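Local coordinates for beta-N-acetylhexosaminidase (Akkermansia muciniphila, PDB 6JEB), which hydrolyses terminal non-reducing N-acetylhexosamine residues from N-acetyl-beta-D-hexosaminides, including N-glycans and chitobiose, at residues P99-F103 with R151-F155; G133-P137 with H161-K167. All blocks are in the same frame, centred on the assembly; numbering follows the deposited sequence.

How the contacts relate
Contacts 1 and 2 sit side by side in the catalytic barrel domain, their centres 11 Å apart. Their segments alternate along the chain. Arg135 of contact 2 joins them: its NE donates to Pro99 O of contact 1 at 2.8 Å, and its NH2 to Ala100 O at 2.9 Å, both probable hydrogen bonds. Packing adds a second junction, where Tyr165 CE1 lies 3.4 Å from Phe103 CE1. The substrate-binding residue Arg101 belongs to contact 1, and its side chain lies about 6 Å from the bound acetamide at the nearest atoms. Contact 2 relates to the site less directly: the Arg135 side chain is about 6 Å from that of Arg101 at the nearest atoms.

Contact 1. Residues P99-F103 with R151-F155; sequences PARHF and REESF
Arg101 O is gripped by two nitrogens of one guanidinium group. Arg151 NH1 donates to Arg101 O at 2.8 Å, and Arg151 NH2 reaches the same Arg101 O at 2.9 Å. The grip is end-on, and the oxygen lies close to the guanidinium plane. The NH2 bond arrives nearly along the C=O axis, at 175°. The NH1 donor is tilted out of the carbonyl plane. Neither bond is straight at the hydrogen, as expected when two N-H groups share one acceptor.

The other edge of the same guanidinium is held within its own loop. Arg151 NE donates to Ser154 OG at 3.0 Å, and Arg151 NH2 donates to Ser154 OG at 2.9 Å. This side-on pair lies in the plane, so it should restrict rotation of the group. Arg151 CG stands between its backbone N and carbonyl carbon (chi1 69°), and the chain then runs extended to NE. That carries the charge across to residues 99-103. Arg151 NH1 has a second acceptor in Gln132 O.

In the TIM barrel of this family 20 glycosidase, residues 99-103 follow the first barrel strand, 92-97, and residues 151-155 start at the end of strand 150-151 and enter the loop that joins it to strand 161-162, its antiparallel partner. Through Arg151 the loop holds the backbone carbonyl of Arg101, a substrate-binding residue. The Arg101 side chain itself leads away from this loop. Its head forms salt bridges with Asp98 and the active-site Asp130, and a hydrogen bond with Gln132.

Arg151 NH2 also lies over one face of the His102 imidazole, toward the rim, 3.2 Å from His102 NE2. The ring and guanidinium planes are 82° apart. On its other nitrogen, His102 ND1 is hydrogen-bonded to Ala401 O.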
# COMPACT_ATOMS: atom_id res chain seq x y z
N PRO A 99 7.39 -7.12 -2.92
CA PRO A 99 8.43 -8.15 -2.84
C PRO A 99 8.37 -9.13 -3.99
O PRO A 99 9.37 -9.83 -4.23
CB PRO A 99 8.16 -8.83 -1.49
CG PRO A 99 6.66 -8.62 -1.29
CD PRO A 99 6.40 -7.24 -1.83
N ALA A 100 7.25 -9.21 -4.72
CA ALA A 100 7.20 -10.06 -5.91
C ALA A 100 8.28 -9.66 -6.91
O ALA A 100 8.95 -10.53 -7.48
CB ALA A 100 5.82 -9.97 -6.56
N ARG A 101 8.45 -8.36 -7.14
CA ARG A 101 9.45 -7.92 -8.11
C ARG A 101 10.86 -7.98 -7.55
O ARG A 101 11.79 -8.41 -8.24
CB ARG A 101 9.12 -6.50 -8.60
CG ARG A 101 8.19 -6.47 -9.82
CD ARG A 101 6.90 -7.27 -9.60
NE ARG A 101 6.03 -7.13 -10.76
CZ ARG A 101 5.22 -6.10 -10.97
NH1 ARG A 101 5.15 -5.11 -10.07
NH2 ARG A 101 4.49 -6.04 -12.07
N HIS A 102 11.06 -7.53 -6.31
CA HIS A 102 12.34 -7.69 -5.63
C HIS A 102 12.06 -8.02 -4.18
O HIS A 102 11.39 -7.24 -3.48
CB HIS A 102 13.22 -6.44 -5.74
CG HIS A 102 13.98 -6.36 -7.02
ND1 HIS A 102 13.57 -5.58 -8.08
CD2 HIS A 102 15.12 -6.97 -7.43
CE1 HIS A 102 14.42 -5.72 -9.09
NE2 HIS A 102 15.37 -6.56 -8.72
N PHE A 103 12.55 -9.17 -3.74
CA PHE A 103 12.30 -9.65 -2.39
C PHE A 103 12.80 -8.64 -1.37
O PHE A 103 13.88 -8.06 -1.53
CB PHE A 103 13.03 -10.98 -2.21
CG PHE A 103 12.76 -11.65 -0.91
CD1 PHE A 103 11.50 -12.15 -0.61
CD2 PHE A 103 13.77 -11.77 0.04
CE1 PHE A 103 11.26 -12.77 0.61
CE2 PHE A 103 13.54 -12.39 1.25
CZ PHE A 103 12.28 -12.89 1.53
N ARG A 151 14.20 -16.38 -10.30
CA ARG A 151 14.31 -16.00 -11.70
C ARG A 151 15.78 -15.90 -12.10
O ARG A 151 16.66 -15.71 -11.26
CB ARG A 151 13.54 -14.71 -12.04
CG ARG A 151 14.11 -13.44 -11.43
CD ARG A 151 13.36 -12.21 -11.93
NE ARG A 151 13.92 -10.97 -11.40
CZ ARG A 151 13.42 -10.31 -10.35
NH1 ARG A 151 12.34 -10.78 -9.71
NH2 ARG A 151 13.99 -9.19 -9.94
N GLU A 152 16.03 -16.02 -13.40
CA GLU A 152 17.39 -16.13 -13.92
C GLU A 152 18.16 -14.82 -13.83
O GLU A 152 19.39 -14.83 -13.67
CB GLU A 152 17.34 -16.62 -15.36
CG GLU A 152 18.70 -16.73 -16.04
CD GLU A 152 18.57 -16.90 -17.55
OE1 GLU A 152 17.47 -17.24 -18.02
OE2 GLU A 152 19.57 -16.66 -18.25
N GLU A 153 17.48 -13.68 -13.96
CA GLU A 153 18.13 -12.38 -14.03
C GLU A 153 17.04 -11.31 -13.99
O GLU A 153 15.85 -11.62 -13.86
CB GLU A 153 18.98 -12.22 -15.30
CG GLU A 153 18.19 -12.37 -16.60
CD GLU A 153 19.02 -12.12 -17.85
OE1 GLU A 153 20.19 -11.69 -17.73
OE2 GLU A 153 18.51 -12.34 -18.96
N SER A 154 17.46 -10.05 -14.12
CA SER A 154 16.54 -8.93 -14.26
C SER A 154 17.06 -8.02 -15.36
O SER A 154 18.18 -7.50 -15.26
CB SER A 154 16.42 -8.15 -12.94
OG SER A 154 16.20 -9.02 -11.84
N PHE A 155 16.26 -7.83 -16.41
CA PHE A 155 16.61 -6.88 -17.48
C PHE A 155 18.00 -7.15 -18.06
O PHE A 155 18.79 -6.24 -18.28
CB PHE A 155 16.48 -5.43 -17.02
CG PHE A 155 15.23 -5.16 -16.24
CD1 PHE A 155 14.00 -5.05 -16.88
CD2 PHE A 155 15.28 -5.05 -14.86
CE1 PHE A 155 12.84 -4.81 -16.15
CE2 PHE A 155 14.14 -4.81 -14.13
CZ PHE A 155 12.91 -4.70 -14.77

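Contact 2. Residues G133-P137 with H161-K167; sequences GWRLP and HEGMYTK
Arg135 O accepts the backbone N-H of Tyr165 at 3.1 Å, tying together two loops of the TIM barrel domain. One follows strand 123-127; the other leads from strand 161-162 into helix 167-178. Packing is close around this bond. Arg135 CB lies 3.9 Å from Tyr165 CD2, and Pro137 CD meets Tyr165 O at 3.1 Å. Met164 SD sits 3.9 Å from Pro137 CB. The Met164 chain is extended until it bends at its last torsion (chi3 -100°), which brings CE to the edge of the Trp134 ring.

The guanidinium end of Arg135 is a buried polar part that includes a water. Arg135 NH1 donates to Gly163 O at 2.9 Å, in the carbonyl plane and on a lone pair. Arg135 NH2 donates to a water that also lies 3.0 Å from His161 O. Arg135 reaches away from this contact, to Pro99 O and Ala100 O. An alanine here would probably leave these carbonyls and Gly163 O without these donors. The loose side is exposed, at Glu162 and Thr166. Thr166 points away, and as the N-cap of helix 167-178 its OG1 accepts from Glu169 N. The buried Trp134 NE1 donates to Leu136 O at 2.8 Å.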
# COMPACT_ATOMS: atom_id res chain seq x y z
N GLY A 133 8.09 -13.18 -9.81
CA GLY A 133 8.33 -13.90 -8.58
C GLY A 133 7.06 -14.14 -7.79
O GLY A 133 6.05 -13.45 -7.98
N TRP A 134 7.13 -15.11 -6.88
CA TRP A 134 6.02 -15.50 -6.01
C TRP A 134 6.63 -15.70 -4.63
O TRP A 134 7.55 -16.51 -4.49
CB TRP A 134 5.40 -16.81 -6.52
CG TRP A 134 4.26 -17.30 -5.67
CD1 TRP A 134 4.34 -17.79 -4.40
CD2 TRP A 134 2.86 -17.29 -6.01
NE1 TRP A 134 3.08 -18.10 -3.93
CE2 TRP A 134 2.16 -17.81 -4.91
CE3 TRP A 134 2.14 -16.92 -7.16
CZ2 TRP A 134 0.77 -17.95 -4.90
CZ3 TRP A 134 0.76 -17.05 -7.14
CH2 TRP A 134 0.09 -17.57 -6.02
N ARG A 135 6.12 -14.98 -3.62
CA ARG A 135 6.79 -14.90 -2.32
C ARG A 135 6.04 -15.56 -1.16
O ARG A 135 6.56 -15.55 -0.03
CB ARG A 135 7.10 -13.45 -1.96
CG ARG A 135 7.81 -12.66 -3.06
CD ARG A 135 9.14 -13.32 -3.48
NE ARG A 135 9.71 -12.56 -4.58
CZ ARG A 135 10.57 -13.05 -5.47
NH1 ARG A 135 11.02 -14.30 -5.36
NH2 ARG A 135 10.99 -12.29 -6.47
N LEU A 136 4.85 -16.14 -1.40
CA LEU A 136 4.05 -16.73 -0.34
C LEU A 136 4.20 -18.24 -0.36
O LEU A 136 3.80 -18.87 -1.35
CB LEU A 136 2.58 -16.37 -0.53
CG LEU A 136 1.66 -17.01 0.51
CD1 LEU A 136 1.66 -16.23 1.83
CD2 LEU A 136 0.24 -17.18 -0.02
N PRO A 137 4.69 -18.87 0.71
CA PRO A 137 4.73 -20.34 0.73
C PRO A 137 3.33 -20.91 0.93
O PRO A 137 2.52 -20.35 1.69
CB PRO A 137 5.64 -20.65 1.93
CG PRO A 137 5.39 -19.49 2.86
CD PRO A 137 5.21 -18.28 1.96
N HIS A 161 17.73 -13.73 -9.11
CA HIS A 161 17.06 -13.13 -7.98
C HIS A 161 16.04 -14.12 -7.44
O HIS A 161 15.25 -14.68 -8.20
CB HIS A 161 16.34 -11.83 -8.35
CG HIS A 161 15.74 -11.15 -7.17
ND1 HIS A 161 16.51 -10.50 -6.23
CD2 HIS A 161 14.46 -11.07 -6.74
CE1 HIS A 161 15.72 -10.03 -5.28
NE2 HIS A 161 14.47 -10.36 -5.56
N GLU A 162 16.07 -14.35 -6.12
CA GLU A 162 15.11 -15.26 -5.52
C GLU A 162 14.75 -14.79 -4.13
O GLU A 162 15.36 -13.86 -3.57
CB GLU A 162 15.63 -16.71 -5.45
CG GLU A 162 16.62 -16.98 -4.33
CD GLU A 162 16.84 -18.47 -4.09
OE1 GLU A 162 15.85 -19.24 -4.02
OE2 GLU A 162 18.02 -18.90 -3.97
N GLY A 163 13.74 -15.43 -3.57
CA GLY A 163 13.38 -15.22 -2.19
C GLY A 163 11.97 -15.67 -1.92
O GLY A 163 11.10 -15.58 -2.80
N MET A 164 11.72 -16.18 -0.72
CA MET A 164 10.35 -16.51 -0.33
C MET A 164 10.27 -16.36 1.18
O MET A 164 11.19 -16.79 1.89
CB MET A 164 10.01 -17.95 -0.75
CG MET A 164 8.60 -18.37 -0.35
SD MET A 164 8.11 -19.99 -0.96
CE MET A 164 7.12 -19.54 -2.40
N TYR A 165 9.20 -15.73 1.67
CA TYR A 165 9.01 -15.62 3.11
C TYR A 165 8.68 -16.98 3.70
O TYR A 165 8.13 -17.85 3.03
CB TYR A 165 7.87 -14.63 3.41
CG TYR A 165 8.23 -13.25 2.95
CD1 TYR A 165 9.23 -12.52 3.59
CD2 TYR A 165 7.61 -12.68 1.84
CE1 TYR A 165 9.61 -11.27 3.14
CE2 TYR A 165 7.97 -11.42 1.39
CZ TYR A 165 8.97 -10.73 2.04
OH TYR A 165 9.34 -9.49 1.58
N THR A 166 9.06 -17.18 4.96
CA THR A 166 8.52 -18.31 5.69
C THR A 166 7.21 -17.89 6.36
O THR A 166 6.95 -16.70 6.58
CB THR A 166 9.49 -18.79 6.77
OG1 THR A 166 9.60 -17.79 7.79
CG2 THR A 166 10.86 -19.06 6.18
N LYS A 167 6.39 -18.88 6.70
CA LYS A 167 5.17 -18.60 7.45
C LYS A 167 5.49 -17.89 8.76
O LYS A 167 4.79 -16.95 9.16
CB LYS A 167 4.39 -19.89 7.69
CG LYS A 167 3.08 -19.71 8.46
CD LYS A 167 2.30 -21.02 8.49
CE LYS A 167 0.83 -20.79 8.23
NZ LYS A 167 0.05 -22.07 8.16
O HOH W 1 12.32 -14.10 -8.27